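Local coordinates for protein oxidized polyvinyl alcohol hydrolase (PDB 3WWC) that hydrolyses beta-diketones such as 4,6-nonanedione and oxidized polyvinyl alcohol, the second step in the breakdown of polyvinyl alcohol, at residues Pro67-Gly70 with Ser71-Thr75; Ser138-His141 with Trp142-Asp145; Leu308-Gln311 with Glu312-Trp316. The protein carries 1 engineered substitution. All coordinates share one frame; numbering follows the deposited sequence.

Interaction 1 of 3, residues Pro67-Gly70 with Ser71-Thr75; sequences PMTG and SVEST. With BUA (butanoic acid), chain C.
Thr69 bonds to the carbonyl of Glu73 from above the peptide plane: OG1 of Thr69 donates to Glu73 O over 2.6 Å, 62° out of that plane and thus off the lone-pair directions. The bond closes a turn of the alpha/beta-hydrolase fold, in which the chain leaves strand 62-68 and bends round before entering helix 75-80. With the hydroxyl trans to the main-chain N (chi1 -168°), the methyl CG2 of Thr69 falls between N and the carbonyl carbon and is directed at the far limb, where it meets Thr75 OG1 at 4.0 Å. The hydroxyl is packed close as well, since Thr69 OG1 lies 3.3 Å from Glu73 CB.

Two waters extend the closure. One accepts from Thr69 N at 3.1 Å and also bonds Thr75 OG1, linking the end of the strand to the start of the helix. The other accepts from Glu73 N and donates to Glu73 OE1 at 2.8 Å, with a weak third bond from Gly70 N, so it ties the Glu73 side chain to its own backbone. The second carboxylate oxygen of Glu73, OE2, bonds Ser84 OG, while Ser74 caps the following helix through Asp77 N.

At the bend, Gly70 lies close to Ala177, the engineered residue at the position assigned by similarity to the charge relay. In hydrolases of this fold the loop after this strand commonly helps form the oxyanion hole. Here it borders the butanoic acid pocket, where His303 NE2 also bonds the ligand. Ser71 OG is held between two partners: it is bonded to Trp126 NE1 and donates its own proton to butanoic acid O1 at 2.7 Å.

Interaction 2 of 3, residues Ser138-His141 with Trp142-Asp145; sequences SGEH and WKND
His141 turns an edge of its imidazole toward the face of the Trp142 indole, and this edge-to-face pair is the close-packed part of the contact. The ring planes meet at 52°, with the imidazole and six-membered ring centroids 4.8 Å apart. CD2 of His141 does the touching, above the rim of the indole and 3.7 Å from Trp142 CZ3. The imidazole is placed there because CG of His141 stands trans to the backbone N (chi1 176°), which carries the ring forward along the chain. From that position NE2 of His141 also reaches Asp145 OD2, at 3.1 Å, in a weak and bent bond. The indole itself is anchored from elsewhere: Trp142 NE1 bonds Asn122 O, and the ring stacks on Trp124.

Below the rings the backbone is wound as a 3-10 helix, whose i to i+3 pattern appears in two bonds. Trp142 N donates to Gly139 O at 3.0 Å, and Lys143 N donates to Glu140 O, also at 3.0 Å.

The solvent side is looser. Glu140 is exposed, and its chain folds back at chi2 toward Lys143, whose chain runs out extended. NZ of Lys143 meets Glu140 OE1 at 3.0 Å on the syn side of the carboxylate, 26° out of its plane, giving a salt bridge one turn apart at the surface.

This 3-10 turn belongs to the long connection between strand 96-100 and helix 148-160. Arg185 of helix 178-189 bonds Trp142 O through NH2, Asn144 ND2 bonds Tyr238 O in another loop, and Asp145 OD1 takes the amide of Gly147, just ahead of helix 148-160.

Interaction 3 of 3, residues Leu308-Gln311 with Glu312-Trp316; sequences LNTQ and EFNRW. With CIT (citric acid), chain B.
Arg315 lays one face of its guanidinium over Gln311 O, which sits 3.6 Å from the plane of the group and toward its rim. The bend at chi3 (-70°) turns the arginine back along the helix, where its two terminal nitrogens grip one carboxylate of a citrate, probably left from crystallisation. NH1 of Arg315 donates to citrate O1 and NH2 to citrate O2, each at 2.9 Å and nearly straight. An alanine here would remove this pair of donors and is likely to leave that carboxylate held far less firmly and Gln311 O without the flat group beside it.

The site is the N terminus of helix 310-322 in the alpha/beta-hydrolase fold. Asn309 is the N-cap residue but makes no side-chain capping bond; instead another citrate carboxylate meets the first-turn amides, with Gln311 N 2.9 Å from O5 and Glu312 N 3.2 Å from O6. The helix dipole would probably reinforce this grip.

Beside it, the Asn309 amide and the Glu312 carboxylate lie stacked, their planes 26° apart. Asn309 OD1 and Glu312 OE2, both acceptors, face each other at 3.3 Å, while Asn309 ND2 is engaged by Glu340 O. On the other flank Gln311 OE1 receives two waters. One also accepts from ND2 of Asn314, at 2.9 Å, whose OD1 is bonded to Trp305 NE1, and the other, weakly, from Arg315 NH1; Gln311 NE2 bonds Gly85 O.

From the N terminus, interaction 1 comes first and closes the turn between strand 62-68 and helix 75-80. Interaction 2 follows in the long connection from strand 96-100 to helix 148-160, its centre about 24 Å from that of interaction 1. Interaction 3 starts helix 310-322, after strand 292-298. Each is local and complete before the next opens, so none nests within or crosses another. Interactions 2 and 3 lie on opposite sides of the chain's centre, their centres about 36 Å apart. Interactions 1 and 3 come within about 8 Å at their nearest atoms without touching, and both bond to consecutive residues of one loop, Ser84 and Gly85.

Interaction 1 of 3, residues Pro67-Gly70 with Ser71-Thr75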
ATOM      1  N   PRO A  67       0.918  -5.602   6.227  1.00  7.51           N
ATOM      2  CA  PRO A  67       2.078  -4.856   5.749  1.00  7.48           C
ATOM      3  C   PRO A  67       2.719  -5.528   4.556  1.00  6.91           C
ATOM      4  O   PRO A  67       2.825  -6.774   4.485  1.00  8.09           O
ATOM      5  CB  PRO A  67       3.002  -4.878   6.968  1.00  6.94           C
ATOM      6  CG  PRO A  67       2.721  -6.257   7.578  1.00  6.50           C
ATOM      7  CD  PRO A  67       1.239  -6.367   7.462  1.00  7.14           C
ATOM      8  N   MET A  68       3.165  -4.688   3.627  1.00  6.86           N
ATOM      9  CA  MET A  68       3.825  -5.199   2.416  1.00  7.49           C
ATOM     10  C   MET A  68       5.190  -4.605   2.236  1.00  8.28           C
ATOM     11  O   MET A  68       5.362  -3.388   2.329  1.00  8.54           O
ATOM     12  CB  MET A  68       2.978  -4.875   1.194  1.00  8.56           C
ATOM     13  CG  MET A  68       1.688  -5.649   1.250  1.00  8.49           C
ATOM     14  SD  MET A  68       0.535  -5.209  -0.091  1.00 11.71           S
ATOM     15  CE  MET A  68       0.004  -3.656   0.416  1.00  9.95           C
ATOM     16  N   THR A  69       6.164  -5.458   1.932  1.00  8.66           N
ATOM     17  CA  THR A  69       7.501  -4.989   1.629  1.00  8.18           C
ATOM     18  C   THR A  69       7.545  -4.388   0.229  1.00  8.89           C
ATOM     19  O   THR A  69       6.526  -4.334  -0.498  1.00  8.20           O
ATOM     20  CB  THR A  69       8.472  -6.187   1.751  1.00  9.04           C
ATOM     21  OG1 THR A  69       9.815  -5.665   1.736  1.00  9.31           O
ATOM     22  CG2 THR A  69       8.281  -7.194   0.595  1.00  7.86           C
ATOM     23  N   GLY A  70       8.732  -3.932  -0.143  1.00  7.72           N
ATOM     24  CA  GLY A  70       8.931  -3.313  -1.454  1.00  9.33           C
ATOM     25  C   GLY A  70       9.640  -4.217  -2.448  1.00  8.74           C
ATOM     26  O   GLY A  70       9.335  -5.402  -2.587  1.00 10.01           O
ATOM     27  N   SER A  71      10.589  -3.620  -3.160  1.00  9.88           N
ATOM     28  CA  SER A  71      11.316  -4.351  -4.207  1.00  9.20           C
ATOM     29  C   SER A  71      12.510  -5.120  -3.778  1.00  9.77           C
ATOM     30  O   SER A  71      12.773  -6.183  -4.329  1.00 10.97           O
ATOM     31  CB  SER A  71      11.769  -3.350  -5.283  1.00 10.72           C
ATOM     32  OG  SER A  71      10.626  -2.763  -5.922  1.00 12.73           O
ATOM     33  N   VAL A  72      13.201  -4.641  -2.743  1.00 10.84           N
ATOM     34  CA  VAL A  72      14.430  -5.318  -2.307  1.00 13.86           C
ATOM     35  C   VAL A  72      14.417  -5.909  -0.903  1.00 13.94           C
ATOM     36  O   VAL A  72      15.118  -6.885  -0.650  1.00 17.54           O
ATOM     37  CB  VAL A  72      15.609  -4.377  -2.443  1.00 16.63           C
ATOM     38  CG1 VAL A  72      16.854  -4.991  -1.807  1.00 20.96           C
ATOM     39  CG2 VAL A  72      15.802  -4.041  -3.927  1.00 18.69           C
ATOM     40  N   GLU A  73      13.624  -5.375   0.016  1.00 10.71           N
ATOM     41  CA  GLU A  73      13.582  -5.971   1.338  1.00 10.14           C
ATOM     42  C   GLU A  73      12.720  -7.203   1.359  1.00  9.51           C
ATOM     43  O   GLU A  73      11.678  -7.234   0.692  1.00 10.04           O
ATOM     44  CB  GLU A  73      13.033  -4.969   2.349  1.00 11.67           C
ATOM     45  CG  GLU A  73      13.933  -3.788   2.545  1.00 13.69           C
ATOM     46  CD  GLU A  73      13.197  -2.623   3.187  1.00 15.56           C
ATOM     47  OE1 GLU A  73      12.087  -2.291   2.700  1.00 15.64           O
ATOM     48  OE2 GLU A  73      13.746  -2.024   4.156  1.00 17.50           O
ATOM     49  N   SER A  74      13.099  -8.221   2.118  1.00  9.15           N
ATOM     50  CA  SER A  74      12.255  -9.401   2.205  1.00  7.80           C
ATOM     51  C   SER A  74      11.023  -9.186   3.070  1.00  8.89           C
ATOM     52  O   SER A  74      10.932  -8.191   3.802  1.00  8.43           O
ATOM     53  CB  SER A  74      13.053 -10.602   2.754  1.00  8.82           C
ATOM     54  OG  SER A  74      13.390 -10.361   4.120  1.00  9.17           O
ATOM     55  N   THR A  75      10.058 -10.080   2.954  1.00  8.65           N
ATOM     56  CA  THR A  75       8.890  -9.989   3.839  1.00  8.34           C
ATOM     57  C   THR A  75       9.398 -10.132   5.280  1.00  9.87           C
ATOM     58  O   THR A  75       8.939  -9.417   6.172  1.00  9.31           O
ATOM     59  CB  THR A  75       7.869 -11.048   3.473  1.00  8.21           C
ATOM     60  OG1 THR A  75       7.267 -10.672   2.222  1.00  8.46           O
ATOM     61  CG2 THR A  75       6.779 -11.137   4.563  1.00  8.58           C
TER
HETATM   62  C1  BUA C 402       9.031   1.488  -9.470  0.50 32.18           C
HETATM   63  C2  BUA C 402       9.385   1.787  -8.012  1.00 31.98           C
HETATM   64  C3  BUA C 402       9.122   0.540  -7.168  1.00 30.41           C
HETATM   65  C4  BUA C 402       9.558   0.758  -5.718  1.00 30.26           C
HETATM   66  O1  BUA C 402       9.958  -0.252  -5.094  1.00 22.42           O
HETATM   67  O2  BUA C 402       9.412   1.912  -5.253  1.00 30.08           O
HETATM   68  O   HOH W   1       5.583  -8.509   2.443  1.00  8.49           O
HETATM   69  O   HOH W   2      11.672  -3.018   0.025  1.00 13.89           O

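Interaction 2 of 3, residues Ser138-His141 with Trp142-Asp145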
ATOM      1  N   SER A 138       0.037  -4.665 -23.521  1.00 14.42           N
ATOM      2  CA  SER A 138      -0.261  -5.869 -22.758  1.00 13.22           C
ATOM      3  C   SER A 138      -0.881  -5.486 -21.430  1.00 12.81           C
ATOM      4  O   SER A 138      -1.476  -6.338 -20.756  1.00 13.57           O
ATOM      5  CB  SER A 138       0.999  -6.697 -22.526  1.00 13.73           C
ATOM      6  OG  SER A 138       1.965  -6.033 -21.720  1.00 15.64           O
ATOM      7  N   GLY A 139      -0.770  -4.224 -21.034  1.00 13.13           N
ATOM      8  CA  GLY A 139      -1.394  -3.817 -19.758  1.00 13.75           C
ATOM      9  C   GLY A 139      -2.875  -3.492 -19.835  1.00 14.71           C
ATOM     10  O   GLY A 139      -3.540  -3.275 -18.832  1.00 14.12           O
ATOM     11  N   GLU A 140      -3.413  -3.462 -21.059  1.00 14.93           N
ATOM     12  CA  GLU A 140      -4.793  -3.074 -21.242  1.00 16.04           C
ATOM     13  C   GLU A 140      -5.779  -3.792 -20.362  1.00 15.80           C
ATOM     14  O   GLU A 140      -6.700  -3.161 -19.788  1.00 13.18           O
ATOM     15  CB  GLU A 140      -5.151  -3.291 -22.721  1.00 19.42           C
ATOM     16  CG  GLU A 140      -6.578  -2.926 -23.115  1.00 24.43           C
ATOM     17  CD  GLU A 140      -6.823  -1.428 -23.173  1.00 26.95           C
ATOM     18  OE1 GLU A 140      -5.865  -0.605 -23.113  1.00 28.38           O
ATOM     19  OE2 GLU A 140      -8.028  -1.086 -23.277  1.00 31.31           O
ATOM     20  N   HIS A 141      -5.612  -5.102 -20.242  1.00 15.30           N
ATOM     21  CA  HIS A 141      -6.574  -5.876 -19.471  1.00 17.24           C
ATOM     22  C   HIS A 141      -6.662  -5.457 -18.010  1.00 15.83           C
ATOM     23  O   HIS A 141      -7.705  -5.549 -17.391  1.00 16.74           O
ATOM     24  CB  HIS A 141      -6.260  -7.379 -19.508  1.00 20.17           C
ATOM     25  CG  HIS A 141      -7.191  -8.171 -18.647  1.00 24.19           C
ATOM     26  ND1 HIS A 141      -8.565  -8.055 -18.758  1.00 26.61           N
ATOM     27  CD2 HIS A 141      -6.966  -9.013 -17.612  1.00 26.56           C
ATOM     28  CE1 HIS A 141      -9.147  -8.783 -17.821  1.00 27.30           C
ATOM     29  NE2 HIS A 141      -8.201  -9.374 -17.111  1.00 25.82           N
ATOM     30  N   TRP A 142      -5.548  -4.992 -17.468  1.00 12.24           N
ATOM     31  CA  TRP A 142      -5.536  -4.606 -16.069  1.00 11.45           C
ATOM     32  C   TRP A 142      -6.154  -3.260 -15.829  1.00 12.49           C
ATOM     33  O   TRP A 142      -6.194  -2.792 -14.693  1.00 12.14           O
ATOM     34  CB  TRP A 142      -4.096  -4.703 -15.526  1.00  9.72           C
ATOM     35  CG  TRP A 142      -3.530  -6.094 -15.783  1.00 10.32           C
ATOM     36  CD1 TRP A 142      -2.390  -6.387 -16.484  1.00  9.47           C
ATOM     37  CD2 TRP A 142      -4.051  -7.371 -15.321  1.00 10.35           C
ATOM     38  NE1 TRP A 142      -2.152  -7.749 -16.483  1.00 11.02           N
ATOM     39  CE2 TRP A 142      -3.158  -8.373 -15.777  1.00 10.08           C
ATOM     40  CE3 TRP A 142      -5.162  -7.746 -14.547  1.00 11.97           C
ATOM     41  CZ2 TRP A 142      -3.346  -9.746 -15.485  1.00 10.79           C
ATOM     42  CZ3 TRP A 142      -5.345  -9.091 -14.245  1.00 11.49           C
ATOM     43  CH2 TRP A 142      -4.430 -10.086 -14.723  1.00 11.28           C
ATOM     44  N   LYS A 143      -6.659  -2.611 -16.880  1.00 12.30           N
ATOM     45  CA  LYS A 143      -7.371  -1.353 -16.676  1.00 12.47           C
ATOM     46  C   LYS A 143      -8.607  -1.585 -15.825  1.00 13.47           C
ATOM     47  O   LYS A 143      -9.028  -0.691 -15.126  1.00 16.48           O
ATOM     48  CB  LYS A 143      -7.843  -0.727 -17.994  1.00 11.17           C
ATOM     49  CG  LYS A 143      -6.758  -0.080 -18.712  1.00 12.93           C
ATOM     50  CD  LYS A 143      -7.296   0.458 -20.057  1.00 15.78           C
ATOM     51  CE  LYS A 143      -6.307   1.391 -20.681  1.00 17.22           C
ATOM     52  NZ  LYS A 143      -6.958   1.930 -21.925  1.00 21.03           N
ATOM     53  N   ASN A 144      -9.218  -2.764 -15.856  1.00 14.47           N
ATOM     54  CA  ASN A 144     -10.370  -2.865 -14.983  1.00 17.14           C
ATOM     55  C   ASN A 144     -10.503  -4.230 -14.320  1.00 17.03           C
ATOM     56  O   ASN A 144     -11.604  -4.703 -14.045  1.00 19.33           O
ATOM     57  CB  ASN A 144     -11.671  -2.418 -15.707  1.00 21.02           C
ATOM     58  CG  ASN A 144     -11.811  -0.844 -15.813  1.00 24.70           C
ATOM     59  OD1 ASN A 144     -12.146  -0.155 -14.841  1.00 24.58           O
ATOM     60  ND2 ASN A 144     -11.542  -0.300 -17.014  1.00 24.79           N
ATOM     61  N   ASP A 145      -9.359  -4.843 -14.054  1.00 13.58           N
ATOM     62  CA  ASP A 145      -9.269  -6.102 -13.338  1.00 12.94           C
ATOM     63  C   ASP A 145      -8.217  -5.814 -12.253  1.00 11.86           C
ATOM     64  O   ASP A 145      -7.084  -5.457 -12.577  1.00 10.88           O
ATOM     65  CB  ASP A 145      -8.783  -7.235 -14.247  1.00 13.40           C
ATOM     66  CG  ASP A 145      -8.807  -8.604 -13.551  1.00 17.79           C
ATOM     67  OD1 ASP A 145      -8.369  -8.767 -12.370  1.00 14.21           O
ATOM     68  OD2 ASP A 145      -9.246  -9.556 -14.223  1.00 22.98           O
TER

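Interaction 3 of 3, residues Leu308-Gln311 with Glu312-Trp316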
ATOM      1  N   LEU A 308      12.860   7.789  11.285  1.00 12.69           N
ATOM      2  CA  LEU A 308      12.866   8.524  12.543  1.00 13.85           C
ATOM      3  C   LEU A 308      11.750   7.985  13.462  1.00 12.38           C
ATOM      4  O   LEU A 308      10.563   8.000  13.092  1.00 12.43           O
ATOM      5  CB  LEU A 308      12.642  10.024  12.284  1.00 14.97           C
ATOM      6  CG  LEU A 308      13.658  10.668  11.350  1.00 17.68           C
ATOM      7  CD1 LEU A 308      13.101  12.060  10.900  1.00 19.16           C
ATOM      8  CD2 LEU A 308      15.028  10.739  12.050  1.00 20.10           C
ATOM      9  N   ASN A 309      12.113   7.555  14.671  1.00 11.84           N
ATOM     10  CA  ASN A 309      11.116   7.034  15.635  1.00 10.46           C
ATOM     11  C   ASN A 309      10.197   6.057  14.948  1.00 11.76           C
ATOM     12  O   ASN A 309       8.974   6.156  15.028  1.00 10.92           O
ATOM     13  CB  ASN A 309      10.333   8.211  16.236  1.00 12.52           C
ATOM     14  CG  ASN A 309      11.244   9.186  16.956  1.00 11.99           C
ATOM     15  OD1 ASN A 309      12.039   8.751  17.791  1.00 14.99           O
ATOM     16  ND2 ASN A 309      11.133  10.471  16.669  1.00 13.83           N
ATOM     17  N   THR A 310      10.811   5.079  14.304  1.00 10.78           N
ATOM     18  CA  THR A 310      10.074   4.100  13.511  1.00 10.74           C
ATOM     19  C   THR A 310       8.917   3.437  14.205  1.00 10.89           C
ATOM     20  O   THR A 310       7.811   3.431  13.675  1.00 10.29           O
ATOM     21  CB  THR A 310      11.014   3.020  13.001  1.00 11.00           C
ATOM     22  OG1 THR A 310      12.021   3.637  12.197  1.00 11.70           O
ATOM     23  CG2 THR A 310      10.235   1.982  12.124  1.00  9.34           C
ATOM     24  N   GLN A 311       9.136   2.853  15.374  1.00 11.52           N
ATOM     25  CA  GLN A 311       8.021   2.189  16.045  1.00 11.43           C
ATOM     26  C   GLN A 311       7.008   3.184  16.573  1.00 11.54           C
ATOM     27  O   GLN A 311       5.804   2.880  16.578  1.00 10.17           O
ATOM     28  CB  GLN A 311       8.534   1.263  17.172  1.00 10.55           C
ATOM     29  CG  GLN A 311       9.292   0.051  16.664  1.00 14.91           C
ATOM     30  CD  GLN A 311       8.391  -0.804  15.749  1.00 16.72           C
ATOM     31  OE1 GLN A 311       7.219  -1.030  16.034  1.00 19.85           O
ATOM     32  NE2 GLN A 311       8.934  -1.207  14.623  1.00 18.16           N
ATOM     33  N   GLU A 312       7.445   4.335  17.047  1.00 10.62           N
ATOM     34  CA  GLU A 312       6.466   5.356  17.457  1.00 11.05           C
ATOM     35  C   GLU A 312       5.589   5.703  16.240  1.00  9.49           C
ATOM     36  O   GLU A 312       4.383   5.872  16.370  1.00  9.11           O
ATOM     37  CB  GLU A 312       7.125   6.663  17.913  1.00 11.66           C
ATOM     38  CG  GLU A 312       7.849   6.563  19.243  1.00 15.19           C
ATOM     39  CD  GLU A 312       8.480   7.915  19.560  1.00 16.33           C
ATOM     40  OE1 GLU A 312       7.819   8.964  19.383  1.00 18.72           O
ATOM     41  OE2 GLU A 312       9.663   7.897  19.963  1.00 22.04           O
ATOM     42  N   PHE A 313       6.193   5.810  15.056  1.00  9.43           N
ATOM     43  CA  PHE A 313       5.415   6.125  13.866  1.00  9.77           C
ATOM     44  C   PHE A 313       4.428   5.014  13.529  1.00  9.08           C
ATOM     45  O   PHE A 313       3.258   5.273  13.267  1.00  8.92           O
ATOM     46  CB  PHE A 313       6.323   6.369  12.639  1.00 10.02           C
ATOM     47  CG  PHE A 313       5.533   6.581  11.399  1.00 10.14           C
ATOM     48  CD1 PHE A 313       4.957   7.822  11.157  1.00 13.01           C
ATOM     49  CD2 PHE A 313       5.294   5.505  10.535  1.00 12.43           C
ATOM     50  CE1 PHE A 313       4.123   8.019  10.037  1.00 16.02           C
ATOM     51  CE2 PHE A 313       4.450   5.700   9.409  1.00 13.33           C
ATOM     52  CZ  PHE A 313       3.887   6.945   9.189  1.00 13.67           C
ATOM     53  N   ASN A 314       4.870   3.759  13.566  1.00  8.84           N
ATOM     54  CA  ASN A 314       3.997   2.645  13.248  1.00  8.92           C
ATOM     55  C   ASN A 314       2.810   2.623  14.193  1.00  9.34           C
ATOM     56  O   ASN A 314       1.667   2.410  13.768  1.00  8.52           O
ATOM     57  CB  ASN A 314       4.702   1.283  13.334  1.00  8.89           C
ATOM     58  CG  ASN A 314       5.751   1.061  12.257  1.00 10.51           C
ATOM     59  OD1 ASN A 314       5.938   1.890  11.371  1.00 11.47           O
ATOM     60  ND2 ASN A 314       6.435  -0.099  12.332  1.00 11.90           N
ATOM     61  N   ARG A 315       3.063   2.850  15.488  1.00  8.60           N
ATOM     62  CA  ARG A 315       1.953   2.799  16.465  1.00  9.18           C
ATOM     63  C   ARG A 315       1.011   3.959  16.213  1.00  8.62           C
ATOM     64  O   ARG A 315      -0.224   3.792  16.204  1.00  8.26           O
ATOM     65  CB  ARG A 315       2.490   2.954  17.898  1.00 10.15           C
ATOM     66  CG  ARG A 315       3.248   1.753  18.397  1.00 10.46           C
ATOM     67  CD  ARG A 315       3.612   1.920  19.923  1.00 10.79           C
ATOM     68  NE  ARG A 315       4.624   2.932  20.194  1.00 11.71           N
ATOM     69  CZ  ARG A 315       5.939   2.696  20.256  1.00 10.25           C
ATOM     70  NH1 ARG A 315       6.435   1.472  20.028  1.00 10.93           N
ATOM     71  NH2 ARG A 315       6.716   3.683  20.641  1.00 10.73           N
ATOM     72  N   TRP A 316       1.564   5.155  16.003  1.00  9.27           N
ATOM     73  CA  TRP A 316       0.733   6.350  15.753  1.00  8.46           C
ATOM     74  C   TRP A 316      -0.087   6.181  14.473  1.00  8.11           C
ATOM     75  O   TRP A 316      -1.308   6.473  14.441  1.00  8.73           O
ATOM     76  CB  TRP A 316       1.616   7.607  15.633  1.00  9.34           C
ATOM     77  CG  TRP A 316       0.830   8.824  15.254  1.00 10.69           C
ATOM     78  CD1 TRP A 316       0.031   9.584  16.087  1.00 10.71           C
ATOM     79  CD2 TRP A 316       0.647   9.349  13.940  1.00 10.06           C
ATOM     80  NE1 TRP A 316      -0.631  10.549  15.359  1.00 11.46           N
ATOM     81  CE2 TRP A 316      -0.282  10.423  14.038  1.00 11.69           C
ATOM     82  CE3 TRP A 316       1.163   9.026  12.684  1.00 10.68           C
ATOM     83  CZ2 TRP A 316      -0.694  11.152  12.931  1.00 12.49           C
ATOM     84  CZ3 TRP A 316       0.751   9.759  11.584  1.00 12.82           C
ATOM     85  CH2 TRP A 316      -0.173  10.812  11.722  1.00 12.91           C
TER
HETATM   86  C1  CIT B 401       9.965   2.276  20.394  1.00 17.18           C
HETATM   87  O1  CIT B 401       9.293   1.228  20.461  1.00 18.00           O
HETATM   88  O2  CIT B 401       9.565   3.425  20.715  1.00 19.72           O
HETATM   89  C2  CIT B 401      11.398   2.166  19.871  1.00 19.55           C
HETATM   90  C3  CIT B 401      11.929   3.482  19.283  1.00 20.92           C
HETATM   91  O7  CIT B 401      11.678   4.537  20.209  1.00 20.30           O
HETATM   92  C4  CIT B 401      13.430   3.297  19.044  1.00 22.80           C
HETATM   93  C5  CIT B 401      14.165   4.503  18.434  1.00 27.30           C
HETATM   94  O3  CIT B 401      13.504   5.493  18.056  1.00 26.25           O
HETATM   95  O4  CIT B 401      15.399   4.371  18.300  1.00 28.66           O
HETATM   96  C6  CIT B 401      11.235   3.796  17.952  1.00 19.69           C
HETATM   97  O5  CIT B 401      11.498   3.034  16.994  1.00 16.73           O
HETATM   98  O6  CIT B 401      10.504   4.813  17.933  1.00 15.66           O
HETATM   99  O   HOH W   3       5.816  -2.316  14.175  1.00 20.34           O
HETATM  100  O   HOH W   4       6.069  -0.700  18.363  1.00 26.94           O